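Local atomic coordinates of protein 1A (Cricket paralysis virus, PDB entry 6C3R), a protein that suppresses antiviral RNA silencing in insect cells by inactivating host AGO2 and recruiting a cellular ubiquitin ligase complex that promotes its degradation. Residues A[4-9]-A[29-34]; A[65-70]-A[105-110]. One frame throughout, in Å; residues are numbered along the deposited sequence.

Both contacts reach the two-stranded parallel sheet of the protein, but at different depths. Contact 2 is core: all its touching residues are buried, and it lays the C-terminal turns of helix 53-70 against strand 104-108. Contact 1 sits farther out, partly buried, where the N-terminal helix 2-16 meets the end of strand 26-30 and the loop after it. Their chemistry follows: one carboxylate, a water and a single methyl contact in contact 1; aliphatic and aromatic packing closed by a pair of serines in contact 2. The two meet directly, since Tyr29 pairs through its backbone with Leu106 and Val108, while Gln31 and Pro34 pack on the Phe67 ring.

Contact 1 (A[4-9]-A[29-34]); sequences LEELAA and YVQSKP
Val30, the last residue of its strand, meets the helix through one methyl: CG1 lies 3.9 Å from Ala9 CB, a small apolar patch that is extended by Ile13 of the same helix. Glu6 reaches the chain fully stretched, with CG opposite the backbone N (chi1 175°), and its OE2 comes to rest 3.7 Å from Gln31 CA, while the Gln31 side chain starts out away from the helix, its CB still 4.0 Å from Glu6 OE2. At Ser32 the other carboxylate oxygen is engaged: the backbone N gives a weak but fairly straight hydrogen bond to Glu6 OE1, 3.4 Å long with an N-H...O angle of 166°. The Ser32 hydroxyl is committed to the backbone O of Asn2, one turn up the helix. Water 1 carries the grip on to Lys33, lying 3.1 Å from Glu6 OE1 and accepting from Lys33 N at 3.2 Å, so that OE1 holds two successive backbone amides, one directly and one through water. Glu5 forms a salt bridge with Arg111. Residues 4-9 belong to the BC-box, the element that mediates assembly of the viral E3 ligase, and this contact seats that helix against the end of the parallel sheet.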
ATOM      1  N   LEU A   4     -19.890  21.994 -21.418  1.00 75.38           N
ATOM      2  CA  LEU A   4     -20.422  21.506 -22.691  1.00 74.09           C
ATOM      3  C   LEU A   4     -19.656  20.272 -23.196  1.00 71.22           C
ATOM      4  O   LEU A   4     -20.258  19.288 -23.614  1.00 71.51           O
ATOM      5  CB  LEU A   4     -20.437  22.646 -23.729  1.00 75.16           C
ATOM      6  CG  LEU A   4     -21.237  22.462 -25.036  1.00 73.84           C
ATOM      7  CD1 LEU A   4     -21.814  23.776 -25.545  1.00 74.55           C
ATOM      8  CD2 LEU A   4     -20.387  21.815 -26.107  1.00 71.12           C
ATOM      9  N   GLU A   5     -18.335  20.301 -23.114  1.00 69.30           N
ATOM     10  CA  GLU A   5     -17.537  19.152 -23.525  1.00 66.39           C
ATOM     11  C   GLU A   5     -17.598  18.002 -22.502  1.00 63.59           C
ATOM     12  O   GLU A   5     -17.655  16.837 -22.898  1.00 59.30           O
ATOM     13  CB  GLU A   5     -16.096  19.571 -23.796  1.00 67.53           C
ATOM     14  CG  GLU A   5     -15.337  18.516 -24.581  1.00 67.61           C
ATOM     15  CD  GLU A   5     -14.025  18.998 -25.163  1.00 69.39           C
ATOM     16  OE1 GLU A   5     -13.571  20.142 -24.891  1.00 70.89           O
ATOM     17  OE2 GLU A   5     -13.438  18.193 -25.906  1.00 68.84           O
ATOM     18  N   GLU A   6     -17.580  18.343 -21.207  1.00 61.94           N
ATOM     19  CA  GLU A   6     -17.780  17.384 -20.110  1.00 60.38           C
ATOM     20  C   GLU A   6     -19.124  16.653 -20.190  1.00 60.70           C
ATOM     21  O   GLU A   6     -19.208  15.458 -19.893  1.00 58.89           O
ATOM     22  CB  GLU A   6     -17.661  18.097 -18.748  1.00 60.87           C
ATOM     23  CG  GLU A   6     -17.968  17.225 -17.525  1.00 61.59           C
ATOM     24  CD  GLU A   6     -17.473  17.812 -16.204  1.00 63.08           C
ATOM     25  OE1 GLU A   6     -17.047  18.993 -16.169  1.00 63.03           O
ATOM     26  OE2 GLU A   6     -17.512  17.086 -15.178  1.00 64.01           O
ATOM     27  N   LEU A   7     -20.168  17.382 -20.578  1.00 62.70           N
ATOM     28  CA  LEU A   7     -21.519  16.827 -20.676  1.00 62.48           C
ATOM     29  C   LEU A   7     -21.624  15.724 -21.731  1.00 61.62           C
ATOM     30  O   LEU A   7     -22.178  14.664 -21.458  1.00 61.18           O
ATOM     31  CB  LEU A   7     -22.541  17.935 -20.962  1.00 63.76           C
ATOM     32  CG  LEU A   7     -22.998  18.756 -19.745  1.00 64.99           C
ATOM     33  CD1 LEU A   7     -23.685  20.043 -20.191  1.00 65.87           C
ATOM     34  CD2 LEU A   7     -23.908  17.949 -18.829  1.00 65.00           C
ATOM     35  N   ALA A   8     -21.080  15.978 -22.921  1.00 60.98           N
ATOM     36  CA  ALA A   8     -21.077  14.997 -24.011  1.00 60.75           C
ATOM     37  C   ALA A   8     -20.374  13.692 -23.619  1.00 59.56           C
ATOM     38  O   ALA A   8     -20.899  12.618 -23.871  1.00 61.08           O
ATOM     39  CB  ALA A   8     -20.445  15.592 -25.268  1.00 60.59           C
ATOM     40  N   ALA A   9     -19.200  13.792 -23.001  1.00 58.59           N
ATOM     41  CA  ALA A   9     -18.486  12.612 -22.474  1.00 58.32           C
ATOM     42  C   ALA A   9     -19.276  11.852 -21.397  1.00 58.01           C
ATOM     43  O   ALA A   9     -19.257  10.622 -21.365  1.00 55.35           O
ATOM     44  CB  ALA A   9     -17.118  13.006 -21.923  1.00 56.43           C
ATOM     45  N   TYR A  29     -12.343   9.002 -13.719  1.00 45.03           N
ATOM     46  CA  TYR A  29     -13.440   9.967 -13.796  1.00 46.65           C
ATOM     47  C   TYR A  29     -13.069  10.917 -14.901  1.00 45.82           C
ATOM     48  O   TYR A  29     -11.889  11.064 -15.204  1.00 46.16           O
ATOM     49  CB  TYR A  29     -13.588  10.757 -12.500  1.00 49.55           C
ATOM     50  CG  TYR A  29     -14.194  10.047 -11.299  1.00 52.98           C
ATOM     51  CD1 TYR A  29     -14.555   8.693 -11.327  1.00 55.17           C
ATOM     52  CD2 TYR A  29     -14.380  10.747 -10.102  1.00 56.90           C
ATOM     53  CE1 TYR A  29     -15.103   8.072 -10.216  1.00 57.81           C
ATOM     54  CE2 TYR A  29     -14.915  10.135  -8.974  1.00 59.13           C
ATOM     55  CZ  TYR A  29     -15.278   8.797  -9.036  1.00 60.32           C
ATOM     56  OH  TYR A  29     -15.797   8.182  -7.917  1.00 63.37           O
ATOM     57  N   VAL A  30     -14.075  11.565 -15.490  1.00 45.53           N
ATOM     58  CA  VAL A  30     -13.886  12.467 -16.634  1.00 45.24           C
ATOM     59  C   VAL A  30     -14.434  13.865 -16.334  1.00 46.94           C
ATOM     60  O   VAL A  30     -15.631  14.115 -16.460  1.00 49.78           O
ATOM     61  CB  VAL A  30     -14.554  11.904 -17.899  1.00 44.05           C
ATOM     62  CG1 VAL A  30     -14.412  12.870 -19.061  1.00 44.00           C
ATOM     63  CG2 VAL A  30     -13.955  10.551 -18.256  1.00 43.79           C
ATOM     64  N   GLN A  31     -13.549  14.783 -15.965  1.00 47.35           N
ATOM     65  CA  GLN A  31     -13.951  16.099 -15.492  1.00 47.84           C
ATOM     66  C   GLN A  31     -13.096  17.205 -16.081  1.00 49.38           C
ATOM     67  O   GLN A  31     -11.882  17.044 -16.247  1.00 49.83           O
ATOM     68  CB  GLN A  31     -13.803  16.138 -13.990  1.00 47.85           C
ATOM     69  CG  GLN A  31     -14.432  14.964 -13.265  1.00 47.02           C
ATOM     70  CD  GLN A  31     -14.217  15.053 -11.784  1.00 46.82           C
ATOM     71  OE1 GLN A  31     -13.341  15.781 -11.326  1.00 46.22           O
ATOM     72  NE2 GLN A  31     -15.015  14.311 -11.021  1.00 47.84           N
ATOM     73  N   SER A  32     -13.724  18.342 -16.359  1.00 50.09           N
ATOM     74  CA  SER A  32     -13.022  19.492 -16.901  1.00 50.42           C
ATOM     75  C   SER A  32     -12.178  20.209 -15.863  1.00 51.25           C
ATOM     76  O   SER A  32     -11.078  20.650 -16.159  1.00 49.88           O
ATOM     77  CB  SER A  32     -14.007  20.475 -17.516  1.00 51.88           C
ATOM     78  OG  SER A  32     -14.445  19.996 -18.767  1.00 52.79           O
ATOM     79  N   LYS A  33     -12.709  20.342 -14.657  1.00 54.51           N
ATOM     80  CA  LYS A  33     -12.062  21.130 -13.603  1.00 57.32           C
ATOM     81  C   LYS A  33     -12.165  20.377 -12.279  1.00 54.45           C
ATOM     82  O   LYS A  33     -13.035  20.667 -11.461  1.00 52.93           O
ATOM     83  CB  LYS A  33     -12.690  22.526 -13.513  1.00 61.57           C
ATOM     84  CG  LYS A  33     -12.291  23.457 -14.653  1.00 65.02           C
ATOM     85  CD  LYS A  33     -12.870  24.851 -14.441  1.00 70.69           C
ATOM     86  CE  LYS A  33     -12.079  25.945 -15.156  1.00 73.98           C
ATOM     87  NZ  LYS A  33     -12.501  27.312 -14.714  1.00 76.71           N
ATOM     88  N   PRO A  34     -11.288  19.377 -12.090  1.00 51.76           N
ATOM     89  CA  PRO A  34     -11.362  18.524 -10.913  1.00 51.11           C
ATOM     90  C   PRO A  34     -10.881  19.228  -9.662  1.00 51.44           C
ATOM     91  O   PRO A  34     -10.030  20.100  -9.727  1.00 49.75           O
ATOM     92  CB  PRO A  34     -10.432  17.368 -11.261  1.00 49.42           C
ATOM     93  CG  PRO A  34      -9.448  17.949 -12.199  1.00 49.45           C
ATOM     94  CD  PRO A  34     -10.189  18.978 -12.989  1.00 50.29           C
TER
HETATM   95  O   HOH W   1     -15.479  19.254 -13.459  1.00 40.90           O

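Contact 2 (A[65-70]-A[105-110]); sequences LIFLTS and LLIVSP
Ile66 and Leu106 meet methyl to methyl, Ile66 CD1 lying 3.5 Å from Leu106 CD2, and the two side chains cross at about a right angle. Ile66 sends CG1 away from its own carbonyl carbon (chi1 -73°), and this branch carries CD1 to the leucine; Leu83 packs on Ile66 and Phe87 on Leu106, both from helix 77-90. With Phe67 CG trans to the backbone N (chi1 178°), the ring is held beside the strand, presenting its edge to the Ile107 carbonyl, whose O is 3.6 Å from Phe67 CD1. Phe67 CD1 also packs on Ile107 CG2 at 3.9 Å, and Phe67 CE1 approaches Ser109 N obliquely at 3.6 Å. Residues 65-70, on helix 53-70, run nearly parallel to residues 105-108, with 13° between the two axes, on the small two-stranded parallel sheet of this mainly helical protein. Strand 26-30 lies beside strand 104-108, and the backbone pairing runs on one residue into the loop, where Gln31 bonds to Val108. At the end of the strand hydrogen bonds join the packing. Ser70 OG donates to Phe67 O and accepts from Ser109 N at 3.0 Å, which fixes the hydroxyl's rotation, while Ser70 CB rests on Val108 CG2. In return Ser109 OG donates to Ser70 O at 3.1 Å, coming from above the carbonyl plane. The same hydroxyl N-caps helix 110-114 through a weak bond from Phe112 N.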
ATOM      1  N   LEU A  65      -0.428  14.778 -12.434  1.00 32.11           N
ATOM      2  CA  LEU A  65       0.234  14.746 -13.723  1.00 31.28           C
ATOM      3  C   LEU A  65      -0.594  14.044 -14.756  1.00 30.05           C
ATOM      4  O   LEU A  65      -0.601  14.472 -15.906  1.00 30.03           O
ATOM      5  CB  LEU A  65       1.599  14.041 -13.621  1.00 31.54           C
ATOM      6  CG  LEU A  65       2.674  14.838 -12.888  1.00 32.31           C
ATOM      7  CD1 LEU A  65       3.822  13.925 -12.471  1.00 32.47           C
ATOM      8  CD2 LEU A  65       3.170  15.986 -13.756  1.00 32.71           C
ATOM      9  N   ILE A  66      -1.265  12.963 -14.354  1.00 28.59           N
ATOM     10  CA  ILE A  66      -2.089  12.208 -15.265  1.00 28.55           C
ATOM     11  C   ILE A  66      -3.231  13.086 -15.743  1.00 28.28           C
ATOM     12  O   ILE A  66      -3.646  12.981 -16.885  1.00 27.37           O
ATOM     13  CB  ILE A  66      -2.607  10.885 -14.623  1.00 29.56           C
ATOM     14  CG1 ILE A  66      -1.456   9.874 -14.517  1.00 29.93           C
ATOM     15  CG2 ILE A  66      -3.779  10.254 -15.400  1.00 29.22           C
ATOM     16  CD1 ILE A  66      -1.640   8.827 -13.428  1.00 30.02           C
ATOM     17  N   PHE A  67      -3.727  13.974 -14.886  1.00 28.95           N
ATOM     18  CA  PHE A  67      -4.744  14.895 -15.336  1.00 29.28           C
ATOM     19  C   PHE A  67      -4.169  16.017 -16.174  1.00 29.63           C
ATOM     20  O   PHE A  67      -4.674  16.307 -17.273  1.00 29.61           O
ATOM     21  CB  PHE A  67      -5.527  15.526 -14.211  1.00 29.69           C
ATOM     22  CG  PHE A  67      -6.532  16.511 -14.729  1.00 30.26           C
ATOM     23  CD1 PHE A  67      -7.725  16.056 -15.280  1.00 30.38           C
ATOM     24  CD2 PHE A  67      -6.244  17.875 -14.775  1.00 30.40           C
ATOM     25  CE1 PHE A  67      -8.647  16.949 -15.806  1.00 30.77           C
ATOM     26  CE2 PHE A  67      -7.154  18.774 -15.308  1.00 31.08           C
ATOM     27  CZ  PHE A  67      -8.363  18.309 -15.817  1.00 31.40           C
ATOM     28  N   LEU A  68      -3.163  16.699 -15.637  1.00 29.98           N
ATOM     29  CA  LEU A  68      -2.639  17.874 -16.320  1.00 30.84           C
ATOM     30  C   LEU A  68      -2.113  17.522 -17.712  1.00 31.05           C
ATOM     31  O   LEU A  68      -2.324  18.266 -18.645  1.00 31.24           O
ATOM     32  CB  LEU A  68      -1.534  18.522 -15.514  1.00 31.55           C
ATOM     33  CG  LEU A  68      -1.892  19.192 -14.193  1.00 31.77           C
ATOM     34  CD1 LEU A  68      -0.592  19.642 -13.559  1.00 32.33           C
ATOM     35  CD2 LEU A  68      -2.821  20.362 -14.351  1.00 32.06           C
ATOM     36  N   THR A  69      -1.456  16.378 -17.852  1.00 31.77           N
ATOM     37  CA  THR A  69      -0.963  15.945 -19.159  1.00 32.86           C
ATOM     38  C   THR A  69      -2.109  15.549 -20.100  1.00 33.69           C
ATOM     39  O   THR A  69      -1.954  15.663 -21.313  1.00 34.47           O
ATOM     40  CB  THR A  69       0.037  14.771 -19.065  1.00 32.19           C
ATOM     41  OG1 THR A  69      -0.579  13.671 -18.399  1.00 31.09           O
ATOM     42  CG2 THR A  69       1.311  15.179 -18.332  1.00 32.35           C
ATOM     43  N   SER A  70      -3.222  15.074 -19.543  1.00 34.12           N
ATOM     44  CA  SER A  70      -4.438  14.820 -20.315  1.00 35.17           C
ATOM     45  C   SER A  70      -5.177  16.087 -20.771  1.00 37.60           C
ATOM     46  O   SER A  70      -5.897  16.063 -21.764  1.00 38.45           O
ATOM     47  CB  SER A  70      -5.412  13.960 -19.520  1.00 34.13           C
ATOM     48  OG  SER A  70      -6.234  14.767 -18.723  1.00 33.91           O
ATOM     49  N   LEU A 105      -8.217   6.145  -7.646  1.00 40.01           N
ATOM     50  CA  LEU A 105      -8.933   7.158  -8.413  1.00 38.73           C
ATOM     51  C   LEU A 105      -8.008   7.953  -9.320  1.00 36.59           C
ATOM     52  O   LEU A 105      -7.003   8.499  -8.853  1.00 36.20           O
ATOM     53  CB  LEU A 105      -9.662   8.100  -7.472  1.00 40.03           C
ATOM     54  CG  LEU A 105     -10.460   9.248  -8.095  1.00 41.45           C
ATOM     55  CD1 LEU A 105     -11.391   8.755  -9.189  1.00 43.25           C
ATOM     56  CD2 LEU A 105     -11.282   9.957  -7.025  1.00 42.43           C
ATOM     57  N   LEU A 106      -8.358   8.010 -10.608  1.00 34.36           N
ATOM     58  CA  LEU A 106      -7.685   8.861 -11.582  1.00 33.22           C
ATOM     59  C   LEU A 106      -8.667   9.701 -12.344  1.00 33.32           C
ATOM     60  O   LEU A 106      -9.810   9.314 -12.520  1.00 32.80           O
ATOM     61  CB  LEU A 106      -6.882   8.037 -12.580  1.00 32.32           C
ATOM     62  CG  LEU A 106      -5.632   7.410 -11.971  1.00 32.12           C
ATOM     63  CD1 LEU A 106      -5.065   6.346 -12.905  1.00 32.75           C
ATOM     64  CD2 LEU A 106      -4.570   8.435 -11.640  1.00 31.46           C
ATOM     65  N   ILE A 107      -8.187  10.849 -12.827  1.00 34.12           N
ATOM     66  CA  ILE A 107      -9.027  11.818 -13.519  1.00 34.71           C
ATOM     67  C   ILE A 107      -8.364  12.273 -14.797  1.00 34.68           C
ATOM     68  O   ILE A 107      -7.177  12.564 -14.833  1.00 35.90           O
ATOM     69  CB  ILE A 107      -9.336  13.058 -12.638  1.00 35.18           C
ATOM     70  CG1 ILE A 107      -9.833  12.600 -11.279  1.00 35.47           C
ATOM     71  CG2 ILE A 107     -10.351  13.969 -13.327  1.00 35.79           C
ATOM     72  CD1 ILE A 107     -10.282  13.707 -10.369  1.00 37.14           C
ATOM     73  N   VAL A 108      -9.177  12.417 -15.823  1.00 35.54           N
ATOM     74  CA  VAL A 108      -8.718  12.750 -17.157  1.00 36.28           C
ATOM     75  C   VAL A 108      -9.693  13.797 -17.693  1.00 35.90           C
ATOM     76  O   VAL A 108     -10.855  13.767 -17.338  1.00 36.12           O
ATOM     77  CB  VAL A 108      -8.645  11.413 -17.971  1.00 37.14           C
ATOM     78  CG1 VAL A 108      -9.492  11.403 -19.235  1.00 37.66           C
ATOM     79  CG2 VAL A 108      -7.202  11.056 -18.265  1.00 37.18           C
ATOM     80  N   SER A 109      -9.242  14.711 -18.545  1.00 35.95           N
ATOM     81  CA  SER A 109     -10.168  15.660 -19.171  1.00 36.39           C
ATOM     82  C   SER A 109     -11.122  14.957 -20.194  1.00 36.68           C
ATOM     83  O   SER A 109     -10.833  13.839 -20.658  1.00 36.42           O
ATOM     84  CB  SER A 109      -9.407  16.807 -19.847  1.00 36.68           C
ATOM     85  OG  SER A 109      -8.897  16.440 -21.118  1.00 36.18           O
ATOM     86  N   PRO A 110     -12.254  15.612 -20.548  1.00 35.71           N
ATOM     87  CA  PRO A 110     -13.176  15.091 -21.552  1.00 34.82           C
ATOM     88  C   PRO A 110     -12.636  14.998 -22.969  1.00 33.81           C
ATOM     89  O   PRO A 110     -12.989  14.087 -23.706  1.00 34.62           O
ATOM     90  CB  PRO A 110     -14.313  16.104 -21.521  1.00 36.03           C
ATOM     91  CG  PRO A 110     -14.270  16.683 -20.167  1.00 36.15           C
ATOM     92  CD  PRO A 110     -12.814  16.804 -19.891  1.00 35.85           C
TER